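Fe-S binding reductase, putative (Thermus thermophilus, PDB 2D4P) is of unknown function but has a GNAT-like acetyltransferase fold and may transfer acyl groups. Local coordinates at residues 60-73 against 92-106. Numbering follows the deposited sequence.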
ATOM      1  N   ALA A  60     -13.197 -13.310   9.536  1.00 22.27           N
ATOM      2  CA  ALA A  60     -12.289 -12.189   9.701  1.00 21.44           C
ATOM      3  C   ALA A  60     -12.060 -11.524   8.345  1.00 21.35           C
ATOM      4  O   ALA A  60     -12.450 -12.054   7.288  1.00 19.91           O
ATOM      5  CB  ALA A  60     -10.989 -12.686  10.251  1.00 22.36           C
ATOM      6  N   THR A  61     -11.442 -10.353   8.397  1.00 20.76           N
ATOM      7  CA  THR A  61     -11.038  -9.589   7.225  1.00 20.59           C
ATOM      8  C   THR A  61      -9.537  -9.375   7.238  1.00 20.80           C
ATOM      9  O   THR A  61      -8.917  -9.245   8.293  1.00 21.25           O
ATOM     10  CB  THR A  61     -11.793  -8.268   7.231  1.00 21.03           C
ATOM     11  OG1 THR A  61     -13.198  -8.542   7.114  1.00 23.77           O
ATOM     12  CG2 THR A  61     -11.425  -7.343   6.060  1.00 21.31           C
ATOM     13  N   THR A  62      -8.934  -9.393   6.051  1.00 20.37           N
ATOM     14  CA  THR A  62      -7.557  -8.999   5.867  1.00 20.87           C
ATOM     15  C   THR A  62      -7.508  -7.743   5.019  1.00 21.48           C
ATOM     16  O   THR A  62      -8.303  -7.610   4.077  1.00 22.91           O
ATOM     17  CB  THR A  62      -6.788 -10.118   5.106  1.00 21.18           C
ATOM     18  OG1 THR A  62      -6.714 -11.303   5.931  1.00 23.90           O
ATOM     19  CG2 THR A  62      -5.361  -9.706   4.851  1.00 21.54           C
ATOM     20  N   VAL A  63      -6.596  -6.820   5.345  1.00 20.03           N
ATOM     21  CA  VAL A  63      -6.293  -5.732   4.446  1.00 20.69           C
ATOM     22  C   VAL A  63      -5.059  -6.115   3.646  1.00 20.26           C
ATOM     23  O   VAL A  63      -4.004  -6.372   4.204  1.00 20.43           O
ATOM     24  CB  VAL A  63      -6.126  -4.389   5.207  1.00 20.98           C
ATOM     25  CG1 VAL A  63      -5.382  -3.373   4.299  1.00 21.80           C
ATOM     26  CG2 VAL A  63      -7.498  -3.855   5.589  1.00 21.60           C
ATOM     27  N   LEU A  64      -5.223  -6.226   2.324  1.00 20.71           N
ATOM     28  CA  LEU A  64      -4.126  -6.497   1.427  1.00 21.43           C
ATOM     29  C   LEU A  64      -3.620  -5.215   0.791  1.00 21.24           C
ATOM     30  O   LEU A  64      -4.392  -4.430   0.218  1.00 21.87           O
ATOM     31  CB  LEU A  64      -4.595  -7.445   0.331  1.00 22.67           C
ATOM     32  CG  LEU A  64      -3.534  -7.990  -0.609  1.00 27.75           C
ATOM     33  CD1 LEU A  64      -2.405  -8.775   0.101  1.00 32.25           C
ATOM     34  CD2 LEU A  64      -4.253  -8.876  -1.661  1.00 34.85           C
ATOM     35  N   VAL A  65      -2.323  -4.997   0.923  1.00 21.01           N
ATOM     36  CA  VAL A  65      -1.659  -3.886   0.248  1.00 21.49           C
ATOM     37  C   VAL A  65      -1.266  -4.397  -1.145  1.00 21.61           C
ATOM     38  O   VAL A  65      -0.292  -5.128  -1.313  1.00 24.01           O
ATOM     39  CB  VAL A  65      -0.414  -3.385   1.017  1.00 21.50           C
ATOM     40  CG1 VAL A  65       0.167  -2.176   0.303  1.00 23.35           C
ATOM     41  CG2 VAL A  65      -0.719  -3.052   2.467  1.00 22.43           C
ATOM     42  N   THR A  66      -2.050  -3.993  -2.109  1.00 23.24           N
ATOM     43  CA  THR A  66      -1.929  -4.353  -3.481  1.00 24.68           C
ATOM     44  C   THR A  66      -0.692  -3.766  -4.099  1.00 23.79           C
ATOM     45  O   THR A  66      -0.028  -4.386  -4.947  1.00 24.47           O
ATOM     46  CB  THR A  66      -3.256  -3.832  -4.184  1.00 25.07           C
ATOM     47  OG1 THR A  66      -4.383  -4.416  -3.477  1.00 32.10           O
ATOM     48  CG2 THR A  66      -3.321  -4.321  -5.524  1.00 29.95           C
ATOM     49  N   ARG A  67      -0.383  -2.534  -3.697  1.00 21.90           N
ATOM     50  CA  ARG A  67       0.761  -1.827  -4.200  1.00 22.05           C
ATOM     51  C   ARG A  67       1.270  -0.809  -3.207  1.00 21.91           C
ATOM     52  O   ARG A  67       0.479  -0.066  -2.628  1.00 20.97           O
ATOM     53  CB  ARG A  67       0.409  -1.098  -5.501  1.00 22.19           C
ATOM     54  CG  ARG A  67       1.621  -0.514  -6.158  1.00 24.04           C
ATOM     55  CD  ARG A  67       1.370  -0.097  -7.557  1.00 25.41           C
ATOM     56  NE  ARG A  67       2.586   0.431  -8.165  1.00 25.06           N
ATOM     57  CZ  ARG A  67       2.581   1.055  -9.325  1.00 23.76           C
ATOM     58  NH1 ARG A  67       1.428   1.222  -9.966  1.00 24.30           N
ATOM     59  NH2 ARG A  67       3.718   1.542  -9.820  1.00 22.57           N
ATOM     60  N   ILE A  68       2.587  -0.728  -3.086  1.00 22.24           N
ATOM     61  CA  ILE A  68       3.190   0.343  -2.294  1.00 21.64           C
ATOM     62  C   ILE A  68       4.418   0.844  -3.046  1.00 21.97           C
ATOM     63  O   ILE A  68       5.193   0.056  -3.602  1.00 22.58           O
ATOM     64  CB  ILE A  68       3.490  -0.107  -0.842  1.00 21.31           C
ATOM     65  CG1 ILE A  68       3.910   1.114  -0.006  1.00 23.48           C
ATOM     66  CG2 ILE A  68       4.563  -1.201  -0.764  1.00 22.21           C
ATOM     67  CD1 ILE A  68       4.091   0.796   1.505  1.00 24.38           C
ATOM     68  N   GLU A  69       4.543   2.159  -3.103  1.00 21.28           N
ATOM     69  CA  GLU A  69       5.659   2.826  -3.715  1.00 21.62           C
ATOM     70  C   GLU A  69       6.147   3.887  -2.759  1.00 21.87           C
ATOM     71  O   GLU A  69       5.341   4.510  -2.059  1.00 20.23           O
ATOM     72  CB  GLU A  69       5.266   3.451  -5.059  1.00 21.52           C
ATOM     73  CG  GLU A  69       4.698   2.477  -6.087  1.00 23.49           C
ATOM     74  CD  GLU A  69       5.675   1.394  -6.549  1.00 27.23           C
ATOM     75  OE1 GLU A  69       6.890   1.522  -6.343  1.00 26.50           O
ATOM     76  OE2 GLU A  69       5.203   0.406  -7.146  1.00 29.44           O
ATOM     77  N   GLY A  70       7.456   4.107  -2.737  1.00 21.52           N
ATOM     78  CA  GLY A  70       8.017   5.128  -1.870  1.00 22.68           C
ATOM     79  C   GLY A  70       9.474   5.458  -2.141  1.00 23.74           C
ATOM     80  O   GLY A  70      10.265   4.589  -2.493  1.00 24.68           O
ATOM     81  N   ARG A  71       9.806   6.728  -1.946  1.00 24.01           N
ATOM     82  CA  ARG A  71      11.115   7.266  -2.284  1.00 24.21           C
ATOM     83  C   ARG A  71      12.140   7.135  -1.165  1.00 23.44           C
ATOM     84  O   ARG A  71      13.340   7.447  -1.360  1.00 21.60           O
ATOM     85  CB  ARG A  71      10.950   8.718  -2.658  1.00 25.46           C
ATOM     86  CG  ARG A  71      10.386   8.901  -4.039  1.00 28.70           C
ATOM     87  CD  ARG A  71      10.946  10.133  -4.728  1.00 36.74           C
ATOM     88  NE  ARG A  71       9.871  10.968  -5.240  1.00 42.04           N
ATOM     89  CZ  ARG A  71       9.994  12.251  -5.559  1.00 44.93           C
ATOM     90  NH1 ARG A  71      11.171  12.873  -5.441  1.00 46.71           N
ATOM     91  NH2 ARG A  71       8.925  12.902  -6.014  1.00 45.98           N
ATOM     92  N   SER A  72      11.681   6.689  -0.000  1.00 21.52           N
ATOM     93  CA  SER A  72      12.545   6.504   1.148  1.00 21.90           C
ATOM     94  C   SER A  72      11.946   5.491   2.109  1.00 22.23           C
ATOM     95  O   SER A  72      10.749   5.249   2.094  1.00 20.93           O
ATOM     96  CB  SER A  72      12.732   7.840   1.868  1.00 21.68           C
ATOM     97  OG  SER A  72      11.520   8.278   2.469  1.00 21.57           O
ATOM     98  N   VAL A  73      12.785   4.933   2.965  1.00 22.51           N
ATOM     99  CA  VAL A  73      12.289   4.115   4.078  1.00 23.14           C
ATOM    100  C   VAL A  73      11.249   4.880   4.912  1.00 22.94           C
ATOM    101  O   VAL A  73      10.195   4.330   5.254  1.00 22.77           O
ATOM    102  CB  VAL A  73      13.423   3.595   4.952  1.00 23.19           C
ATOM    103  CG1 VAL A  73      12.880   2.976   6.243  1.00 22.92           C
ATOM    104  CG2 VAL A  73      14.278   2.590   4.179  1.00 23.06           C
ATOM    105  N   VAL A  92      -9.955  -4.976  11.495  1.00 20.19           N
ATOM    106  CA  VAL A  92      -9.363  -5.936  10.545  1.00 20.22           C
ATOM    107  C   VAL A  92      -8.319  -6.785  11.320  1.00 20.00           C
ATOM    108  O   VAL A  92      -7.566  -6.257  12.123  1.00 20.08           O
ATOM    109  CB  VAL A  92      -8.723  -5.142   9.401  1.00 20.56           C
ATOM    110  CG1 VAL A  92      -7.661  -5.949   8.653  1.00 19.60           C
ATOM    111  CG2 VAL A  92      -9.813  -4.626   8.431  1.00 22.95           C
ATOM    112  N   TYR A  93      -8.296  -8.090  11.048  1.00 19.84           N
ATOM    113  CA  TYR A  93      -7.452  -9.053  11.759  1.00 19.39           C
ATOM    114  C   TYR A  93      -5.982  -8.986  11.390  1.00 19.90           C
ATOM    115  O   TYR A  93      -5.134  -9.128  12.275  1.00 18.63           O
ATOM    116  CB  TYR A  93      -7.990 -10.453  11.495  1.00 19.92           C
ATOM    117  CG  TYR A  93      -7.230 -11.520  12.257  1.00 21.53           C
ATOM    118  CD1 TYR A  93      -7.520 -11.780  13.590  1.00 23.73           C
ATOM    119  CD2 TYR A  93      -6.207 -12.233  11.645  1.00 21.12           C
ATOM    120  CE1 TYR A  93      -6.814 -12.751  14.294  1.00 25.10           C
ATOM    121  CE2 TYR A  93      -5.510 -13.223  12.329  1.00 23.24           C
ATOM    122  CZ  TYR A  93      -5.799 -13.462  13.659  1.00 26.02           C
ATOM    123  OH  TYR A  93      -5.103 -14.447  14.366  1.00 28.40           O
ATOM    124  N   GLU A  94      -5.666  -8.801  10.117  1.00 19.98           N
ATOM    125  CA  GLU A  94      -4.274  -8.722   9.681  1.00 21.00           C
ATOM    126  C   GLU A  94      -4.112  -7.903   8.438  1.00 20.84           C
ATOM    127  O   GLU A  94      -5.069  -7.652   7.721  1.00 19.70           O
ATOM    128  CB  GLU A  94      -3.692 -10.097   9.449  1.00 22.07           C
ATOM    129  CG  GLU A  94      -4.321 -10.915   8.337  1.00 26.12           C
ATOM    130  CD  GLU A  94      -3.621 -12.259   8.175  1.00 32.07           C
ATOM    131  OE1 GLU A  94      -3.419 -12.937   9.191  1.00 31.07           O
ATOM    132  OE2 GLU A  94      -3.213 -12.609   7.038  1.00 37.49           O
ATOM    133  N   VAL A  95      -2.875  -7.489   8.197  1.00 19.94           N
ATOM    134  CA  VAL A  95      -2.504  -6.761   7.009  1.00 20.53           C
ATOM    135  C   VAL A  95      -1.421  -7.589   6.312  1.00 20.90           C
ATOM    136  O   VAL A  95      -0.490  -8.095   6.947  1.00 20.75           O
ATOM    137  CB  VAL A  95      -1.945  -5.366   7.351  1.00 20.21           C
ATOM    138  CG1 VAL A  95      -1.501  -4.625   6.124  1.00 19.57           C
ATOM    139  CG2 VAL A  95      -2.969  -4.518   8.208  1.00 20.87           C
ATOM    140  N   ALA A  96      -1.557  -7.733   5.012  1.00 21.14           N
ATOM    141  CA  ALA A  96      -0.645  -8.552   4.214  1.00 21.87           C
ATOM    142  C   ALA A  96      -0.197  -7.826   2.967  1.00 22.52           C
ATOM    143  O   ALA A  96      -0.908  -6.950   2.448  1.00 21.40           O
ATOM    144  CB  ALA A  96      -1.332  -9.888   3.819  1.00 21.93           C
ATOM    145  N   LEU A  97       0.977  -8.221   2.463  1.00 23.07           N
ATOM    146  CA  LEU A  97       1.576  -7.594   1.294  1.00 24.03           C
ATOM    147  C   LEU A  97       2.395  -8.676   0.586  1.00 24.05           C
ATOM    148  O   LEU A  97       3.030  -9.503   1.243  1.00 23.40           O
ATOM    149  CB  LEU A  97       2.496  -6.461   1.780  1.00 25.09           C
ATOM    150  CG  LEU A  97       3.194  -5.511   0.822  1.00 30.29           C
ATOM    151  CD1 LEU A  97       3.373  -4.170   1.467  1.00 28.90           C
ATOM    152  CD2 LEU A  97       4.536  -6.080   0.426  1.00 33.38           C
ATOM    153  N   HIS A  98       2.387  -8.667  -0.745  1.00 24.58           N
ATOM    154  CA  HIS A  98       3.268  -9.537  -1.537  1.00 26.78           C
ATOM    155  C   HIS A  98       4.553  -8.759  -1.899  1.00 28.07           C
ATOM    156  O   HIS A  98       4.529  -7.820  -2.693  1.00 31.11           O
ATOM    157  CB  HIS A  98       2.540 -10.065  -2.787  1.00 27.07           C
ATOM    158  CG  HIS A  98       1.261 -10.797  -2.488  1.00 29.21           C
ATOM    159  ND1 HIS A  98       0.241 -10.918  -3.411  1.00 34.56           N
ATOM    160  CD2 HIS A  98       0.853 -11.489  -1.394  1.00 32.90           C
ATOM    161  CE1 HIS A  98      -0.756 -11.612  -2.881  1.00 35.90           C
ATOM    162  NE2 HIS A  98      -0.413 -11.971  -1.660  1.00 34.65           N
ATOM    163  N   LEU A  99       5.653  -9.113  -1.266  1.00 27.57           N
ATOM    164  CA  LEU A  99       6.903  -8.382  -1.327  1.00 28.53           C
ATOM    165  C   LEU A  99       7.874  -8.947  -2.415  1.00 27.85           C
ATOM    166  O   LEU A  99       8.140 -10.128  -2.465  1.00 27.86           O
ATOM    167  CB  LEU A  99       7.554  -8.429   0.067  1.00 28.43           C
ATOM    168  CG  LEU A  99       9.026  -8.019   0.219  1.00 30.45           C
ATOM    169  CD1 LEU A  99       9.226  -6.517  -0.024  1.00 31.48           C
ATOM    170  CD2 LEU A  99       9.606  -8.452   1.572  1.00 31.33           C
ATOM    171  N   ASP A 100       8.374  -8.083  -3.285  1.00 27.57           N
ATOM    172  CA  ASP A 100       9.562  -8.415  -4.098  1.00 27.67           C
ATOM    173  C   ASP A 100      10.747  -8.226  -3.176  1.00 27.25           C
ATOM    174  O   ASP A 100      11.005  -7.118  -2.734  1.00 27.06           O
ATOM    175  CB  ASP A 100       9.629  -7.466  -5.280  1.00 28.17           C
ATOM    176  CG  ASP A 100      10.893  -7.593  -6.084  1.00 30.02           C
ATOM    177  OD1 ASP A 100      11.776  -8.435  -5.794  1.00 27.99           O
ATOM    178  OD2 ASP A 100      11.072  -6.827  -7.048  1.00 34.93           O
ATOM    179  N   PRO A 101      11.468  -9.291  -2.843  1.00 28.13           N
ATOM    180  CA  PRO A 101      12.572  -9.179  -1.874  1.00 28.76           C
ATOM    181  C   PRO A 101      13.810  -8.397  -2.352  1.00 28.64           C
ATOM    182  O   PRO A 101      14.700  -8.124  -1.551  1.00 29.30           O
ATOM    183  CB  PRO A 101      12.921 -10.644  -1.574  1.00 29.28           C
ATOM    184  CG  PRO A 101      12.522 -11.382  -2.791  1.00 29.42           C
ATOM    185  CD  PRO A 101      11.311 -10.668  -3.351  1.00 28.21           C
ATOM    186  N   GLU A 102      13.876  -8.053  -3.634  1.00 28.81           N
ATOM    187  CA  GLU A 102      14.884  -7.116  -4.142  1.00 28.97           C
ATOM    188  C   GLU A 102      14.670  -5.689  -3.600  1.00 27.25           C
ATOM    189  O   GLU A 102      15.575  -4.863  -3.637  1.00 26.70           O
ATOM    190  CB  GLU A 102      14.867  -7.072  -5.678  1.00 29.74           C
ATOM    191  CG  GLU A 102      15.252  -8.390  -6.357  1.00 34.08           C
ATOM    192  CD  GLU A 102      15.900  -8.219  -7.742  1.00 38.91           C
ATOM    193  OE1 GLU A 102      15.236  -8.544  -8.759  1.00 41.82           O
ATOM    194  OE2 GLU A 102      17.090  -7.807  -7.825  1.00 44.00           O
ATOM    195  N   ARG A 103      13.466  -5.391  -3.122  1.00 25.75           N
ATOM    196  CA  ARG A 103      13.156  -4.052  -2.648  1.00 24.88           C
ATOM    197  C   ARG A 103      13.613  -3.925  -1.201  1.00 24.24           C
ATOM    198  O   ARG A 103      12.859  -4.149  -0.274  1.00 23.23           O
ATOM    199  CB  ARG A 103      11.659  -3.789  -2.778  1.00 25.12           C
ATOM    200  CG  ARG A 103      11.130  -3.896  -4.198  1.00 25.90           C
ATOM    201  CD  ARG A 103       9.623  -3.596  -4.301  1.00 26.03           C
ATOM    202  NE  ARG A 103       9.340  -2.221  -3.903  1.00 28.20           N
ATOM    203  CZ  ARG A 103       8.123  -1.735  -3.684  1.00 28.92           C
ATOM    204  NH1 ARG A 103       7.064  -2.495  -3.841  1.00 28.22           N
ATOM    205  NH2 ARG A 103       7.989  -0.455  -3.348  1.00 28.81           N
ATOM    206  N   LYS A 104      14.868  -3.548  -1.010  1.00 24.01           N
ATOM    207  CA  LYS A 104      15.467  -3.537   0.323  1.00 24.60           C
ATOM    208  C   LYS A 104      14.894  -2.459   1.232  1.00 24.31           C
ATOM    209  O   LYS A 104      14.833  -2.656   2.442  1.00 24.40           O
ATOM    210  CB  LYS A 104      16.985  -3.374   0.235  1.00 25.39           C
ATOM    211  CG  LYS A 104      17.714  -4.481  -0.524  1.00 29.30           C
ATOM    212  CD  LYS A 104      17.108  -5.872  -0.344  1.00 33.38           C
ATOM    213  CE  LYS A 104      18.088  -6.955  -0.802  1.00 36.34           C
ATOM    214  NZ  LYS A 104      17.428  -8.265  -1.103  1.00 39.19           N
ATOM    215  N   GLU A 105      14.503  -1.323   0.657  1.00 24.13           N
ATOM    216  CA  GLU A 105      13.916  -0.241   1.426  1.00 23.74           C
ATOM    217  C   GLU A 105      12.573  -0.684   2.009  1.00 22.96           C
ATOM    218  O   GLU A 105      12.302  -0.455   3.195  1.00 22.61           O
ATOM    219  CB  GLU A 105      13.738   1.029   0.593  1.00 23.92           C
ATOM    220  CG  GLU A 105      15.054   1.748   0.290  1.00 26.32           C
ATOM    221  CD  GLU A 105      14.876   3.210  -0.118  1.00 29.46           C
ATOM    222  OE1 GLU A 105      13.732   3.733  -0.146  1.00 31.65           O
ATOM    223  OE2 GLU A 105      15.918   3.850  -0.389  1.00 32.09           O
ATOM    224  N   LEU A 106      11.770  -1.342   1.182  1.00 22.45           N
ATOM    225  CA  LEU A 106      10.484  -1.863   1.642  1.00 22.65           C
ATOM    226  C   LEU A 106      10.659  -2.960   2.702  1.00 23.23           C
ATOM    227  O   LEU A 106       9.953  -2.989   3.722  1.00 22.75           O
ATOM    228  CB  LEU A 106       9.659  -2.356   0.464  1.00 22.67           C
ATOM    229  CG  LEU A 106       8.289  -2.966   0.806  1.00 22.84           C
ATOM    230  CD1 LEU A 106       7.447  -1.965   1.549  1.00 22.54           C
ATOM    231  CD2 LEU A 106       7.587  -3.409  -0.450  1.00 23.12           C
TER
HETATM  232  O   HOH W   1      -5.238 -13.103   4.734  1.00 46.81           O
HETATM  233  O   HOH W   2       1.082  -6.835  -2.465  1.00 37.66           O
HETATM  234  O   HOH W   3       4.044  -3.039  -4.090  1.00 28.03           O
HETATM  235  O   HOH W   4      15.738   6.254  -0.959  1.00 52.98           O
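Parallel strands 61-70 and 94-97 of a beta-alpha-beta unit pair along Val63 to Val65, then splay apart at the beta bulge of Thr66 and Arg67 opposite Leu51. Val63 N gives to Glu94 O, Ala96 N to Val63 O (2.9 Å), and Val65 N to Ala96 O at a nearly straight 172°. Past Val65 a water takes over, accepting from His98 N and donating to Val65 O. Such a V-shaped split between two parallel strands is the hallmark of the GNAT fold, where relatives bind acetyl-CoA; here the role is inferred. On the face toward helix 73-89, Val63 CG2 meets both methyls of Val92, while Leu97 CD1 touches Val65 CB and Ile68 CG2 (both 3.9 Å). On the other face Leu64 CG, anti to the backbone N (chi1 -172°), brings CD1 beside Ala96 O and 4.1 Å above the His98 ring plane, displaced toward the rim near NE2. Across the split, Arg103 reaches back end-on, NH1 (3.2 Å) and NH2 (2.9 Å) both giving to Ile68 O near the guanidinium plane; Leu106 CD2 sits over the rim of one guanidinium face. Glu69 OE1, well out of that plane, adds a long ion pair with NH2 (3.8 Å); Arg67 NE holds Glu69 OE2 more tightly. A methionine in place of Arg103 would probably leave Ile68 O without both donors and Glu69 OE1 without this weaker countercharge. Farther on, Val73 CG2 packs against Glu105 CB.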